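Local coordinates for protein cyanuric acid amidohydrolase (Azorhizobium caulinodans, PDB 4NQ3) that hydrolyses the s-triazine ring of cyanuric acid, yielding carboxybiuret and so, by spontaneous decarboxylation, biuret during the breakdown of herbicides such as atrazine, at residues V6-T11 with H327-V332; G27-A32 with V92-E97; A112-L117 with V128-Q133; P158-M163 with L181-L186; L239-G244 with L249-G254. All blocks are in the same frame, centred on the assembly; numbering follows the deposited sequence.

The five contacts illustrate how a chain assigned to three similar repeat units is held together both within and between them. Interaction 1 closes the longest loop, joining the first unit to the third, and the other four follow one another inside it. Interactions 1 and 2 lie about 17 Å apart, centre to centre, and share the sheet in which strands 2-10 and 89-97 are neighbours. Interactions 3 and 4 belong to the second unit and meet where Leu117 packs on Pro158, while interaction 5 joins that unit to the third. Interaction 4 lies near a bound barbituric acid; about 32 Å away, centre to centre, interaction 5 is plain packing between sheets.

Interaction 1: V6-T11 with H327-V332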
# COMPACT_ATOMS: atom_id res chain seq x y z
N VAL A 6 27.89 16.85 -16.41
CA VAL A 6 26.75 16.21 -15.74
C VAL A 6 25.67 17.22 -15.40
O VAL A 6 25.94 18.20 -14.70
CB VAL A 6 27.20 15.49 -14.48
CG1 VAL A 6 26.00 14.89 -13.76
CG2 VAL A 6 28.20 14.43 -14.83
N HIS A 7 24.45 16.97 -15.86
CA HIS A 7 23.35 17.93 -15.71
C HIS A 7 22.21 17.39 -14.87
O HIS A 7 21.61 16.39 -15.24
CB HIS A 7 22.78 18.32 -17.08
CG HIS A 7 23.79 18.88 -18.03
ND1 HIS A 7 24.19 20.20 -17.99
CD2 HIS A 7 24.48 18.30 -19.04
CE1 HIS A 7 25.08 20.40 -18.95
NE2 HIS A 7 25.27 19.27 -19.60
N ARG A 8 21.88 18.04 -13.76
CA ARG A 8 20.74 17.58 -12.96
C ARG A 8 19.47 18.40 -13.28
O ARG A 8 19.40 19.60 -13.06
CB ARG A 8 21.05 17.65 -11.47
CG ARG A 8 20.24 16.68 -10.64
CD ARG A 8 20.80 16.55 -9.20
NE ARG A 8 20.67 17.83 -8.50
CZ ARG A 8 21.45 18.26 -7.51
NH1 ARG A 8 22.45 17.54 -7.02
NH2 ARG A 8 21.19 19.45 -7.00
N ILE A 9 18.47 17.74 -13.84
CA ILE A 9 17.28 18.42 -14.31
C ILE A 9 16.02 18.01 -13.52
O ILE A 9 15.72 16.82 -13.39
CB ILE A 9 17.08 18.15 -15.81
CG1 ILE A 9 18.30 18.67 -16.58
CG2 ILE A 9 15.79 18.80 -16.33
CD1 ILE A 9 18.26 18.42 -18.05
N ALA A 10 15.29 18.98 -12.97
CA ALA A 10 14.03 18.68 -12.30
C ALA A 10 12.94 18.19 -13.29
O ALA A 10 12.98 18.49 -14.48
CB ALA A 10 13.56 19.87 -11.55
N THR A 11 11.98 17.41 -12.80
CA THR A 11 10.84 16.92 -13.59
C THR A 11 9.57 16.98 -12.74
O THR A 11 9.60 16.62 -11.55
CB THR A 11 11.05 15.48 -14.07
OG1 THR A 11 11.06 14.63 -12.91
CG2 THR A 11 12.38 15.30 -14.81
N HIS A 327 20.10 18.68 0.68
CA HIS A 327 19.01 18.78 -0.30
C HIS A 327 18.46 17.41 -0.63
O HIS A 327 19.00 16.40 -0.19
CB HIS A 327 19.48 19.47 -1.56
CG HIS A 327 20.46 18.68 -2.37
ND1 HIS A 327 20.08 17.94 -3.47
CD2 HIS A 327 21.80 18.54 -2.26
CE1 HIS A 327 21.15 17.37 -4.00
NE2 HIS A 327 22.21 17.72 -3.28
N THR A 328 17.37 17.38 -1.39
CA THR A 328 16.66 16.13 -1.59
C THR A 328 16.71 15.64 -3.02
O THR A 328 16.07 14.64 -3.35
CB THR A 328 15.22 16.27 -1.18
OG1 THR A 328 14.63 17.32 -1.95
CG2 THR A 328 15.14 16.59 0.31
N GLU A 329 17.45 16.33 -3.88
CA GLU A 329 17.55 15.90 -5.27
C GLU A 329 18.70 14.90 -5.39
O GLU A 329 19.70 15.17 -6.04
CB GLU A 329 17.77 17.09 -6.21
CG GLU A 329 16.95 17.10 -7.50
CD GLU A 329 16.99 18.46 -8.20
OE1 GLU A 329 18.11 18.93 -8.48
OE2 GLU A 329 15.92 19.07 -8.44
N ILE A 330 18.58 13.76 -4.71
CA ILE A 330 19.61 12.71 -4.74
C ILE A 330 19.10 11.39 -5.33
O ILE A 330 17.92 11.06 -5.23
CB ILE A 330 20.16 12.46 -3.32
CG1 ILE A 330 19.05 12.03 -2.39
CG2 ILE A 330 20.69 13.73 -2.70
CD1 ILE A 330 19.46 12.21 -0.97
N TYR A 331 20.01 10.63 -5.93
CA TYR A 331 19.67 9.37 -6.58
C TYR A 331 19.90 8.23 -5.60
O TYR A 331 21.02 7.86 -5.32
CB TYR A 331 20.48 9.19 -7.89
CG TYR A 331 20.27 7.86 -8.59
CD1 TYR A 331 20.87 6.70 -8.10
CD2 TYR A 331 19.49 7.74 -9.73
CE1 TYR A 331 20.70 5.48 -8.72
CE2 TYR A 331 19.31 6.51 -10.36
CZ TYR A 331 19.92 5.38 -9.84
OH TYR A 331 19.78 4.13 -10.41
N VAL A 332 18.82 7.71 -5.03
CA VAL A 332 18.89 6.57 -4.12
C VAL A 332 18.09 5.40 -4.66
O VAL A 332 16.92 5.54 -4.99
CB VAL A 332 18.34 6.91 -2.75
CG1 VAL A 332 18.43 5.71 -1.83
CG2 VAL A 332 19.08 8.10 -2.18
O HOH W 1 22.01 14.37 -6.95
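Arg8 reaches from strand 2-10 to Glu329, its NE donating to Glu329 OE1 at 2.8 Å in a salt bridge. The bond is bent, with an N-H...O angle of 144°, and OE1 receives it on its anti lone pair, while the guanidinium and carboxylate planes stand 68° apart. A twist at chi3 (64°) turns the end of the otherwise outstretched arginine so that Glu329 O and CE1 of His327 come over one guanidinium face. CE1 lies 3.3 Å from Arg8 NH1. A water adds a second route, accepting from Arg8 NH1 at 3.2 Å and donating to Glu329 O at 2.6 Å. Two residues further along the strand, the methyl of Ala10 sits 4.0 Å from Glu329 OE2.

Further bonds position both partners. Glu329 is the centre of an inverse gamma turn, and its backbone N donates to His327 ND1 at 3.1 Å, tying the imidazole to the turn that presents the carboxylate. Arg8 NH2 bonds Glu278 O, so NE and NH2 each have a partner, and NH1 adds a weak bond to Thr280 O. Lys297 of a second subunit packs on Arg8 and His327 and makes a long, weak ion pair with Glu329 OE1. The strand belongs to the first repeat unit and the turn to the third; across that junction Arg8, with a magnesium ion nearby, probably helps to offset the charge of the buried Glu329 carboxylate.

Interaction 2: G27-A32 with V92-E97. With SO4 (sulfate ion), chain D.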
# COMPACT_ATOMS: atom_id res chain seq x y z
N GLY A 27 21.51 25.20 -25.82
CA GLY A 27 22.84 24.69 -26.10
C GLY A 27 23.64 24.40 -24.84
O GLY A 27 24.86 24.21 -24.87
N ALA A 28 22.97 24.36 -23.70
CA ALA A 28 23.61 23.91 -22.49
C ALA A 28 24.01 22.42 -22.63
O ALA A 28 25.06 21.99 -22.13
CB ALA A 28 22.69 24.11 -21.31
N ILE A 29 23.19 21.65 -23.33
CA ILE A 29 23.48 20.24 -23.58
C ILE A 29 23.46 20.00 -25.09
O ILE A 29 22.50 20.40 -25.77
CB ILE A 29 22.45 19.30 -22.91
CG1 ILE A 29 22.41 19.53 -21.40
CG2 ILE A 29 22.74 17.85 -23.25
CD1 ILE A 29 21.23 18.88 -20.75
N ALA A 30 24.50 19.36 -25.62
CA ALA A 30 24.51 19.03 -27.05
C ALA A 30 24.14 17.57 -27.23
O ALA A 30 24.85 16.68 -26.76
CB ALA A 30 25.84 19.32 -27.64
N PRO A 31 23.00 17.30 -27.88
CA PRO A 31 22.42 15.95 -27.97
C PRO A 31 23.41 14.92 -28.46
O PRO A 31 23.38 13.79 -27.97
CB PRO A 31 21.27 16.12 -28.96
CG PRO A 31 20.87 17.51 -28.80
CD PRO A 31 22.16 18.29 -28.56
N ALA A 32 24.28 15.30 -29.40
CA ALA A 32 25.27 14.38 -29.95
C ALA A 32 26.15 13.77 -28.87
O ALA A 32 26.57 12.62 -28.97
CB ALA A 32 26.13 15.09 -30.97
N VAL A 92 21.67 13.91 -16.52
CA VAL A 92 22.17 13.71 -17.88
C VAL A 92 23.69 13.75 -17.92
O VAL A 92 24.29 14.69 -17.42
CB VAL A 92 21.66 14.76 -18.86
CG1 VAL A 92 22.25 14.49 -20.23
CG2 VAL A 92 20.15 14.69 -18.95
N PHE A 93 24.28 12.71 -18.50
CA PHE A 93 25.73 12.56 -18.63
C PHE A 93 26.16 12.83 -20.06
O PHE A 93 25.81 12.06 -20.96
CB PHE A 93 26.14 11.14 -18.23
CG PHE A 93 26.01 10.86 -16.77
CD1 PHE A 93 27.02 11.21 -15.88
CD2 PHE A 93 24.88 10.21 -16.28
CE1 PHE A 93 26.89 10.94 -14.52
CE2 PHE A 93 24.75 9.93 -14.92
CZ PHE A 93 25.76 10.30 -14.03
N GLU A 94 26.91 13.91 -20.26
CA GLU A 94 27.31 14.35 -21.59
C GLU A 94 28.81 14.27 -21.76
O GLU A 94 29.54 14.53 -20.83
CB GLU A 94 26.83 15.79 -21.81
CG GLU A 94 27.11 16.40 -23.18
CD GLU A 94 26.72 17.88 -23.25
OE1 GLU A 94 26.36 18.42 -22.18
OE2 GLU A 94 26.78 18.50 -24.34
N ARG A 95 29.28 13.88 -22.93
CA ARG A 95 30.71 13.96 -23.25
C ARG A 95 30.94 15.16 -24.18
O ARG A 95 30.29 15.26 -25.22
CB ARG A 95 31.18 12.65 -23.90
CG ARG A 95 32.64 12.62 -24.35
CD ARG A 95 33.02 11.29 -24.98
NE ARG A 95 32.20 11.02 -26.16
CZ ARG A 95 31.90 9.81 -26.62
NH1 ARG A 95 32.35 8.72 -25.99
NH2 ARG A 95 31.13 9.67 -27.70
N ALA A 96 31.85 16.06 -23.84
CA ALA A 96 32.13 17.23 -24.68
C ALA A 96 33.64 17.31 -24.94
O ALA A 96 34.39 16.54 -24.35
CB ALA A 96 31.62 18.49 -24.03
N GLU A 97 34.11 18.22 -25.80
CA GLU A 97 35.54 18.28 -26.14
C GLU A 97 36.18 19.57 -25.62
O GLU A 97 35.67 20.66 -25.85
CB GLU A 97 35.81 18.16 -27.65
CG GLU A 97 35.03 17.08 -28.37
CD GLU A 97 33.57 17.47 -28.59
OE1 GLU A 97 33.24 18.66 -28.37
OE2 GLU A 97 32.75 16.61 -28.97
S SO4 D . 30.79 5.78 -27.64
O1 SO4 D . 30.80 4.96 -28.85
O2 SO4 D . 32.12 5.88 -27.02
O3 SO4 D . 30.30 7.13 -27.99
O4 SO4 D . 29.89 5.14 -26.68
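Glu94 and Ala30 form the polar part of this contact: the backbone N of Ala30 donates to Glu94 OE2 at 2.8 Å, nearly straight at 168°. The donor comes from above the carboxylate, 53° out of its plane. Glu94 can span the distance because its chain is outstretched, with CG anti to the backbone N (chi1 -177°). Its other oxygen, OE1, accepts from His7 NE2 on strand 2-10, so both oxygens are engaged.

The scaffold is the four-stranded mixed sheet of the first repeat unit, in which strand 89-97 runs between strands 2-10 and 34-41. Residues 27-32 belong to the connection from helix 18-25 to strand 34-41, and Glu94 therefore pins a helix-to-strand loop onto an inner strand of the sheet. An alanine here is likely to leave the Ala30 N-H and His7 NE2 without their carboxylate acceptors and the loop freer to shift.

Van der Waals contacts flank the carboxylate. CG2 of Ile29 lies 3.8 Å from Glu94 OE1, crossing the glutamate at a slant, and CB of Ala30 is 3.5 Å from OE2.

A further set of hydrogen bonds belongs to the next residue. Arg95 meets a sulfate, probably from the crystallisation liquor, at its guanidinium edge: NH2 donates to O3 at 2.7 Å and NH1 to O2 at 3.0 Å. Arg111 NE binds the same ion.

Interaction 3: A112-L117 with V128-Q133; sequences AHTPDL and VRMVAQ. With SO4 (sulfate ion), chain F.
Met130, a selenomethionine on helix 125-141, extends its side chain toward the bend that follows strand 106-113, and Thr114, Pro115, Asp116 and Leu117 line its course. The chain leaves the helix with CG anti to the backbone N (chi1 -176°) and runs on straight until a turn at chi3 (-58°) swings the terminal methyl aside. Each successive atom thus meets a different neighbour. CG passes Thr114 CB at 4.0 Å, where the two side chains lie at a slant to each other. Next along, the selenium lies 3.6 Å from Pro115 O and 3.7 Å from Thr114 OG1, with the proline CD more distant. CE ends against Leu117, 3.9 Å from CD1, and approaches Asp116 O equally closely.

Bonds within and around the loop hold its shape. Thr114 OG1 donates to Pro115 O at 2.9 Å, the hydroxyl lying 27° off the carbonyl plane, and it is also hydrogen-bonded to His234 ND1. Leu117 directs its other side to Pro158.

Strand 106-113 is an edge strand of the second repeat unit's sheet, so the contact fastens its exit to the following helix in a strand-loop-helix connection. No hydrogen bond crosses between the two segments. The association probably rests largely on dispersion: a long, polarisable selenomethionine chain lies beside the bonded Thr114 OG1 and Pro115 O and ends against Leu117 CD1.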
# COMPACT_ATOMS: atom_id res chain seq x y z
N ALA A 112 27.57 1.06 -22.38
CA ALA A 112 27.49 -0.18 -23.15
C ALA A 112 26.09 -0.76 -22.99
O ALA A 112 25.41 -0.46 -22.02
CB ALA A 112 28.54 -1.17 -22.70
N HIS A 113 25.69 -1.60 -23.95
CA HIS A 113 24.36 -2.22 -24.00
C HIS A 113 24.54 -3.72 -24.07
O HIS A 113 25.67 -4.20 -24.22
CB HIS A 113 23.58 -1.74 -25.23
CG HIS A 113 23.49 -0.25 -25.30
ND1 HIS A 113 22.33 0.45 -25.06
CD2 HIS A 113 24.45 0.68 -25.53
CE1 HIS A 113 22.57 1.74 -25.17
NE2 HIS A 113 23.85 1.91 -25.45
N THR A 114 23.46 -4.46 -23.97
CA THR A 114 23.58 -5.89 -24.17
C THR A 114 22.39 -6.41 -24.97
O THR A 114 21.37 -5.73 -25.12
CB THR A 114 23.66 -6.67 -22.85
OG1 THR A 114 22.34 -6.81 -22.29
CG2 THR A 114 24.60 -6.02 -21.88
N PRO A 115 22.55 -7.61 -25.53
CA PRO A 115 21.40 -8.19 -26.21
C PRO A 115 20.36 -8.53 -25.17
O PRO A 115 20.66 -8.52 -23.96
CB PRO A 115 21.96 -9.46 -26.84
CG PRO A 115 23.44 -9.30 -26.79
CD PRO A 115 23.71 -8.51 -25.57
N ASP A 116 19.18 -8.92 -25.63
CA ASP A 116 18.14 -9.36 -24.74
C ASP A 116 18.66 -10.50 -23.87
O ASP A 116 19.56 -11.25 -24.27
CB ASP A 116 16.92 -9.76 -25.55
CG ASP A 116 16.07 -8.56 -25.95
OD1 ASP A 116 16.55 -7.41 -25.75
OD2 ASP A 116 14.94 -8.78 -26.47
N LEU A 117 18.13 -10.58 -22.66
CA LEU A 117 18.51 -11.61 -21.70
C LEU A 117 17.45 -12.69 -21.65
O LEU A 117 16.32 -12.42 -21.23
CB LEU A 117 18.66 -10.99 -20.31
CG LEU A 117 18.89 -11.97 -19.17
CD1 LEU A 117 20.28 -12.58 -19.26
CD2 LEU A 117 18.65 -11.31 -17.81
N VAL A 128 25.26 -13.02 -15.27
CA VAL A 128 26.53 -12.56 -14.73
C VAL A 128 27.55 -12.33 -15.82
O VAL A 128 28.20 -11.28 -15.86
CB VAL A 128 27.13 -13.54 -13.74
CG1 VAL A 128 28.49 -13.02 -13.31
CG2 VAL A 128 26.21 -13.75 -12.53
N ARG A 129 27.68 -13.30 -16.73
CA ARG A 129 28.68 -13.20 -17.78
C ARG A 129 28.31 -12.11 -18.76
O ARG A 129 29.18 -11.40 -19.27
CB ARG A 129 28.86 -14.52 -18.50
CG ARG A 129 29.47 -15.63 -17.63
CD ARG A 129 29.69 -16.84 -18.50
NE ARG A 129 29.50 -18.09 -17.77
CZ ARG A 129 30.35 -18.59 -16.87
NH1 ARG A 129 31.48 -17.94 -16.57
NH2 ARG A 129 30.05 -19.74 -16.27
N MSE A 130 27.01 -11.97 -19.01
CA MSE A 130 26.55 -10.99 -19.99
C MSE A 130 26.91 -9.58 -19.53
O MSE A 130 27.48 -8.80 -20.29
CB MSE A 130 25.03 -11.12 -20.22
CG MSE A 130 24.53 -10.21 -21.30
SE MSE A 130 22.67 -10.47 -21.77
CE MSE A 130 22.77 -12.34 -22.27
N VAL A 131 26.62 -9.29 -18.28
CA VAL A 131 26.87 -7.97 -17.72
C VAL A 131 28.37 -7.74 -17.61
O VAL A 131 28.87 -6.66 -17.98
CB VAL A 131 26.19 -7.83 -16.35
CG1 VAL A 131 26.65 -6.60 -15.63
CG2 VAL A 131 24.67 -7.81 -16.51
N ALA A 132 29.11 -8.76 -17.18
CA ALA A 132 30.55 -8.66 -17.04
C ALA A 132 31.20 -8.22 -18.35
O ALA A 132 32.06 -7.34 -18.36
CB ALA A 132 31.13 -9.96 -16.60
N GLN A 133 30.78 -8.85 -19.45
CA GLN A 133 31.30 -8.53 -20.77
C GLN A 133 30.97 -7.08 -21.10
O GLN A 133 31.83 -6.34 -21.58
CB GLN A 133 30.74 -9.48 -21.83
CG GLN A 133 31.61 -10.74 -22.06
CD GLN A 133 30.84 -11.95 -22.64
OE1 GLN A 133 29.66 -11.85 -23.02
NE2 GLN A 133 31.50 -13.11 -22.67
S SO4 F . 27.97 -1.82 -26.86
O1 SO4 F . 29.30 -2.43 -26.73
O2 SO4 F . 27.35 -2.15 -28.14
O3 SO4 F . 27.11 -2.35 -25.81
O4 SO4 F . 28.11 -0.36 -26.74

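Interaction 4: P158-M163 with L181-L186; sequences PLLTAM and LKSMGL. With SO4 (sulfate ion), chain H.
Ser183 turns its hydroxyl to chi1 75°, between its own backbone N and carbonyl carbon, and this aims OG out of helix 180-199 at the backbone of Leu160. Leu159 is turned in a comparable way (chi1 57°), which carries its isobutyl group alongside Met184. The two results are one polar and one apolar contact, side by side.

Leu160 N donates to Ser183 OG at 2.9 Å with an angle of 164°. That oxygen in turn bonds Thr180 O, one turn back on the helix, so a single hydroxyl links the loop's N-H to a carbonyl of the helix start. CB of Leu160 rests against the same serine, 3.7 Å from its CB, and Leu159 CB touches OG at the same distance.

Here the chain leaves strand 150-157 in the second repeat unit and, after a short extended passage, enters helix 162-170, with Thr161 as N-cap. Thr161 OG1 also bonds a sulfate, probably from the crystallisation liquor. Substrate-binding Ser227 bonds Pro158 O and flanks both Leu159 and Met184, consistent with a place for this pair just behind the substrate pocket. Helix 180-199 serves two sites: Lys182 touches a second barbituric acid, apart from the one held by Arg188 and Ser227.

Leu159 and selenomethionine Met184 lie next to each other, pointing the same way: Leu159 CD2 is 3.7 Å from Met184 CG and 3.9 Å from its selenium.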
# COMPACT_ATOMS: atom_id res chain seq x y z
N PRO A 158 16.72 -6.40 -16.26
CA PRO A 158 15.32 -6.79 -16.43
C PRO A 158 14.76 -7.45 -15.20
O PRO A 158 15.44 -7.45 -14.17
CB PRO A 158 15.38 -7.76 -17.62
CG PRO A 158 16.72 -8.34 -17.55
CD PRO A 158 17.63 -7.25 -17.05
N LEU A 159 13.52 -7.95 -15.28
CA LEU A 159 12.90 -8.71 -14.19
C LEU A 159 11.91 -9.68 -14.79
O LEU A 159 11.70 -9.69 -16.00
CB LEU A 159 12.22 -7.78 -13.19
CG LEU A 159 11.13 -6.83 -13.73
CD1 LEU A 159 9.84 -7.58 -14.04
CD2 LEU A 159 10.88 -5.71 -12.78
N LEU A 160 11.27 -10.48 -13.95
CA LEU A 160 10.25 -11.42 -14.42
C LEU A 160 8.84 -11.06 -13.95
O LEU A 160 8.61 -10.65 -12.80
CB LEU A 160 10.59 -12.84 -13.94
CG LEU A 160 11.93 -13.40 -14.41
CD1 LEU A 160 12.10 -14.81 -13.91
CD2 LEU A 160 11.99 -13.38 -15.93
N THR A 161 7.88 -11.19 -14.86
CA THR A 161 6.48 -11.11 -14.51
C THR A 161 5.88 -12.50 -14.62
O THR A 161 6.49 -13.41 -15.19
CB THR A 161 5.71 -10.17 -15.42
OG1 THR A 161 5.74 -10.71 -16.75
CG2 THR A 161 6.33 -8.76 -15.40
N ALA A 162 4.66 -12.68 -14.11
CA ALA A 162 3.99 -13.96 -14.21
C ALA A 162 3.97 -14.43 -15.67
O ALA A 162 4.31 -15.58 -15.96
CB ALA A 162 2.57 -13.86 -13.65
N MSE A 163 3.61 -13.52 -16.58
CA MSE A 163 3.49 -13.85 -18.00
C MSE A 163 4.82 -14.39 -18.55
O MSE A 163 4.86 -15.38 -19.28
CB MSE A 163 3.03 -12.63 -18.80
CG MSE A 163 2.56 -12.93 -20.23
SE MSE A 163 1.48 -11.45 -20.91
CE MSE A 163 0.41 -12.33 -22.29
N LEU A 181 8.82 -10.17 -7.44
CA LEU A 181 9.60 -9.20 -6.68
C LEU A 181 10.97 -9.82 -6.37
O LEU A 181 11.97 -9.12 -6.33
CB LEU A 181 8.87 -8.78 -5.39
CG LEU A 181 9.60 -7.93 -4.34
CD1 LEU A 181 10.08 -6.67 -4.94
CD2 LEU A 181 8.71 -7.58 -3.18
N LYS A 182 11.01 -11.14 -6.17
CA LYS A 182 12.28 -11.82 -5.93
C LYS A 182 13.15 -11.74 -7.19
O LYS A 182 14.37 -11.57 -7.12
CB LYS A 182 12.02 -13.25 -5.49
CG LYS A 182 13.24 -14.14 -5.38
CD LYS A 182 14.13 -13.81 -4.18
CE LYS A 182 15.13 -14.94 -3.89
NZ LYS A 182 16.13 -14.61 -2.81
N SER A 183 12.53 -11.84 -8.36
CA SER A 183 13.30 -11.80 -9.60
C SER A 183 14.09 -10.49 -9.73
O SER A 183 15.17 -10.47 -10.34
CB SER A 183 12.39 -11.99 -10.82
OG SER A 183 11.65 -10.83 -11.10
N MSE A 184 13.58 -9.41 -9.14
CA MSE A 184 14.29 -8.13 -9.19
C MSE A 184 15.57 -8.22 -8.37
O MSE A 184 16.61 -7.67 -8.76
CB MSE A 184 13.42 -6.98 -8.67
CG MSE A 184 12.20 -6.72 -9.49
SE MSE A 184 11.42 -5.02 -8.98
CE MSE A 184 10.13 -5.59 -7.67
N GLY A 185 15.48 -8.90 -7.23
CA GLY A 185 16.67 -9.06 -6.41
C GLY A 185 17.70 -9.93 -7.12
O GLY A 185 18.89 -9.59 -7.14
N LEU A 186 17.25 -11.04 -7.72
CA LEU A 186 18.15 -11.96 -8.41
C LEU A 186 18.82 -11.23 -9.57
O LEU A 186 20.03 -11.34 -9.81
CB LEU A 186 17.40 -13.21 -8.92
CG LEU A 186 16.99 -14.15 -7.78
CD1 LEU A 186 16.11 -15.28 -8.19
CD2 LEU A 186 18.21 -14.65 -7.15
S SO4 H . 4.79 -8.43 -19.58
O1 SO4 H . 4.66 -7.28 -20.47
O2 SO4 H . 3.56 -8.72 -18.83
O3 SO4 H . 5.87 -8.08 -18.66
O4 SO4 H . 5.18 -9.64 -20.33

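Interaction 5: L239-G244 with L249-G254; sequences LGMSEG and LAIAHG
Ile251 rises from strand 249-256 as the main projection of this contact and enters the space between Leu239 and Met241, with glycine Gly240 in the middle. Its CG1 branch runs anti to the backbone N (chi1 -173°), bringing CD1 to Leu239, 3.7 Å from CB and 4.0 Å from CD1; the two side chains cross at about a right angle. The CG2 branch packs against Gly240, 3.9 Å from its O.

Met241, a selenomethionine, supplies the answering bump. Bends at chi2 and chi3 (-76°) fold its chain back over residues 250-251: CG lies 4.1 Å from Ile251 CG2, the selenium sits 3.4 Å from Ile251 N, and CE rests on the methyl of Ala250 at 3.5 Å. The methionine tip thus lies against Ala250 CB.

The short strand segments 239-242 and 249-254 pass 6.6 Å apart with 119° between their directions, so they cross rather than pair. Strand 235-242 is an inner strand of the second repeat unit's sheet, whereas strand 249-256 is the edge of the third unit's; a short loop joins them. Leu107 and His151 also pack on Ile251. Replacing it by an alanine would probably open a gap beside Leu239 and Gly240 and leave Met241 freer to turn.

No hydrogen bond links the segments, and the fit of isoleucine, leucine and selenomethionine carbons is consistent with a junction held by exclusion of water and dispersion rather than by backbone pairing.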
# COMPACT_ATOMS: atom_id res chain seq x y z
N LEU A 239 31.38 4.98 -14.45
CA LEU A 239 31.91 6.28 -14.06
C LEU A 239 33.24 6.12 -13.34
O LEU A 239 33.37 5.29 -12.43
CB LEU A 239 30.93 7.02 -13.15
CG LEU A 239 29.51 7.15 -13.67
CD1 LEU A 239 28.64 7.73 -12.59
CD2 LEU A 239 29.52 8.03 -14.89
N GLY A 240 34.23 6.91 -13.72
CA GLY A 240 35.54 6.77 -13.12
C GLY A 240 36.37 8.00 -13.31
O GLY A 240 35.89 9.01 -13.82
N MSE A 241 37.62 7.92 -12.85
CA MSE A 241 38.62 8.94 -13.11
C MSE A 241 39.60 8.45 -14.17
O MSE A 241 39.90 7.25 -14.25
CB MSE A 241 39.35 9.30 -11.83
CG MSE A 241 38.43 9.77 -10.76
SE MSE A 241 37.79 11.55 -11.13
CE MSE A 241 39.40 12.53 -10.64
N SER A 242 40.08 9.38 -14.99
CA SER A 242 40.98 9.03 -16.06
C SER A 242 41.92 10.17 -16.37
O SER A 242 41.52 11.32 -16.36
CB SER A 242 40.21 8.67 -17.33
OG SER A 242 41.08 8.67 -18.45
N GLU A 243 43.16 9.82 -16.69
CA GLU A 243 44.14 10.79 -17.17
C GLU A 243 43.73 11.37 -18.53
O GLU A 243 44.09 12.50 -18.87
CB GLU A 243 45.53 10.16 -17.26
CG GLU A 243 46.06 9.57 -15.96
CD GLU A 243 46.49 10.63 -14.96
OE1 GLU A 243 46.65 11.81 -15.36
OE2 GLU A 243 46.71 10.28 -13.77
N GLY A 244 43.01 10.57 -19.33
CA GLY A 244 42.65 10.95 -20.68
C GLY A 244 41.39 11.77 -20.80
O GLY A 244 40.86 11.96 -21.90
N LEU A 249 34.91 18.27 -13.09
CA LEU A 249 34.22 17.27 -12.31
C LEU A 249 35.09 16.06 -11.98
O LEU A 249 35.74 15.49 -12.86
CB LEU A 249 32.95 16.83 -13.05
CG LEU A 249 31.80 17.84 -13.16
CD1 LEU A 249 30.65 17.24 -13.91
CD2 LEU A 249 31.34 18.24 -11.76
N ALA A 250 35.11 15.68 -10.70
CA ALA A 250 35.70 14.41 -10.26
C ALA A 250 34.64 13.55 -9.57
O ALA A 250 33.55 14.02 -9.22
CB ALA A 250 36.85 14.63 -9.34
N ILE A 251 34.97 12.28 -9.34
CA ILE A 251 34.04 11.40 -8.65
C ILE A 251 34.80 10.68 -7.57
O ILE A 251 35.96 10.33 -7.75
CB ILE A 251 33.37 10.39 -9.63
CG1 ILE A 251 32.28 9.58 -8.93
CG2 ILE A 251 34.41 9.47 -10.28
CD1 ILE A 251 31.46 8.71 -9.87
N ALA A 252 34.16 10.51 -6.42
CA ALA A 252 34.71 9.74 -5.32
C ALA A 252 33.61 8.80 -4.87
O ALA A 252 32.44 9.04 -5.18
CB ALA A 252 35.16 10.64 -4.20
N HIS A 253 33.96 7.72 -4.17
CA HIS A 253 32.95 6.76 -3.71
C HIS A 253 33.37 6.08 -2.43
O HIS A 253 34.55 6.10 -2.07
CB HIS A 253 32.70 5.67 -4.76
CG HIS A 253 33.68 4.54 -4.66
ND1 HIS A 253 34.95 4.60 -5.19
CD2 HIS A 253 33.58 3.32 -4.06
CE1 HIS A 253 35.58 3.46 -4.94
NE2 HIS A 253 34.77 2.67 -4.26
N GLY A 254 32.42 5.42 -1.79
CA GLY A 254 32.66 4.68 -0.56
C GLY A 254 31.55 3.67 -0.33
O GLY A 254 30.58 3.65 -1.09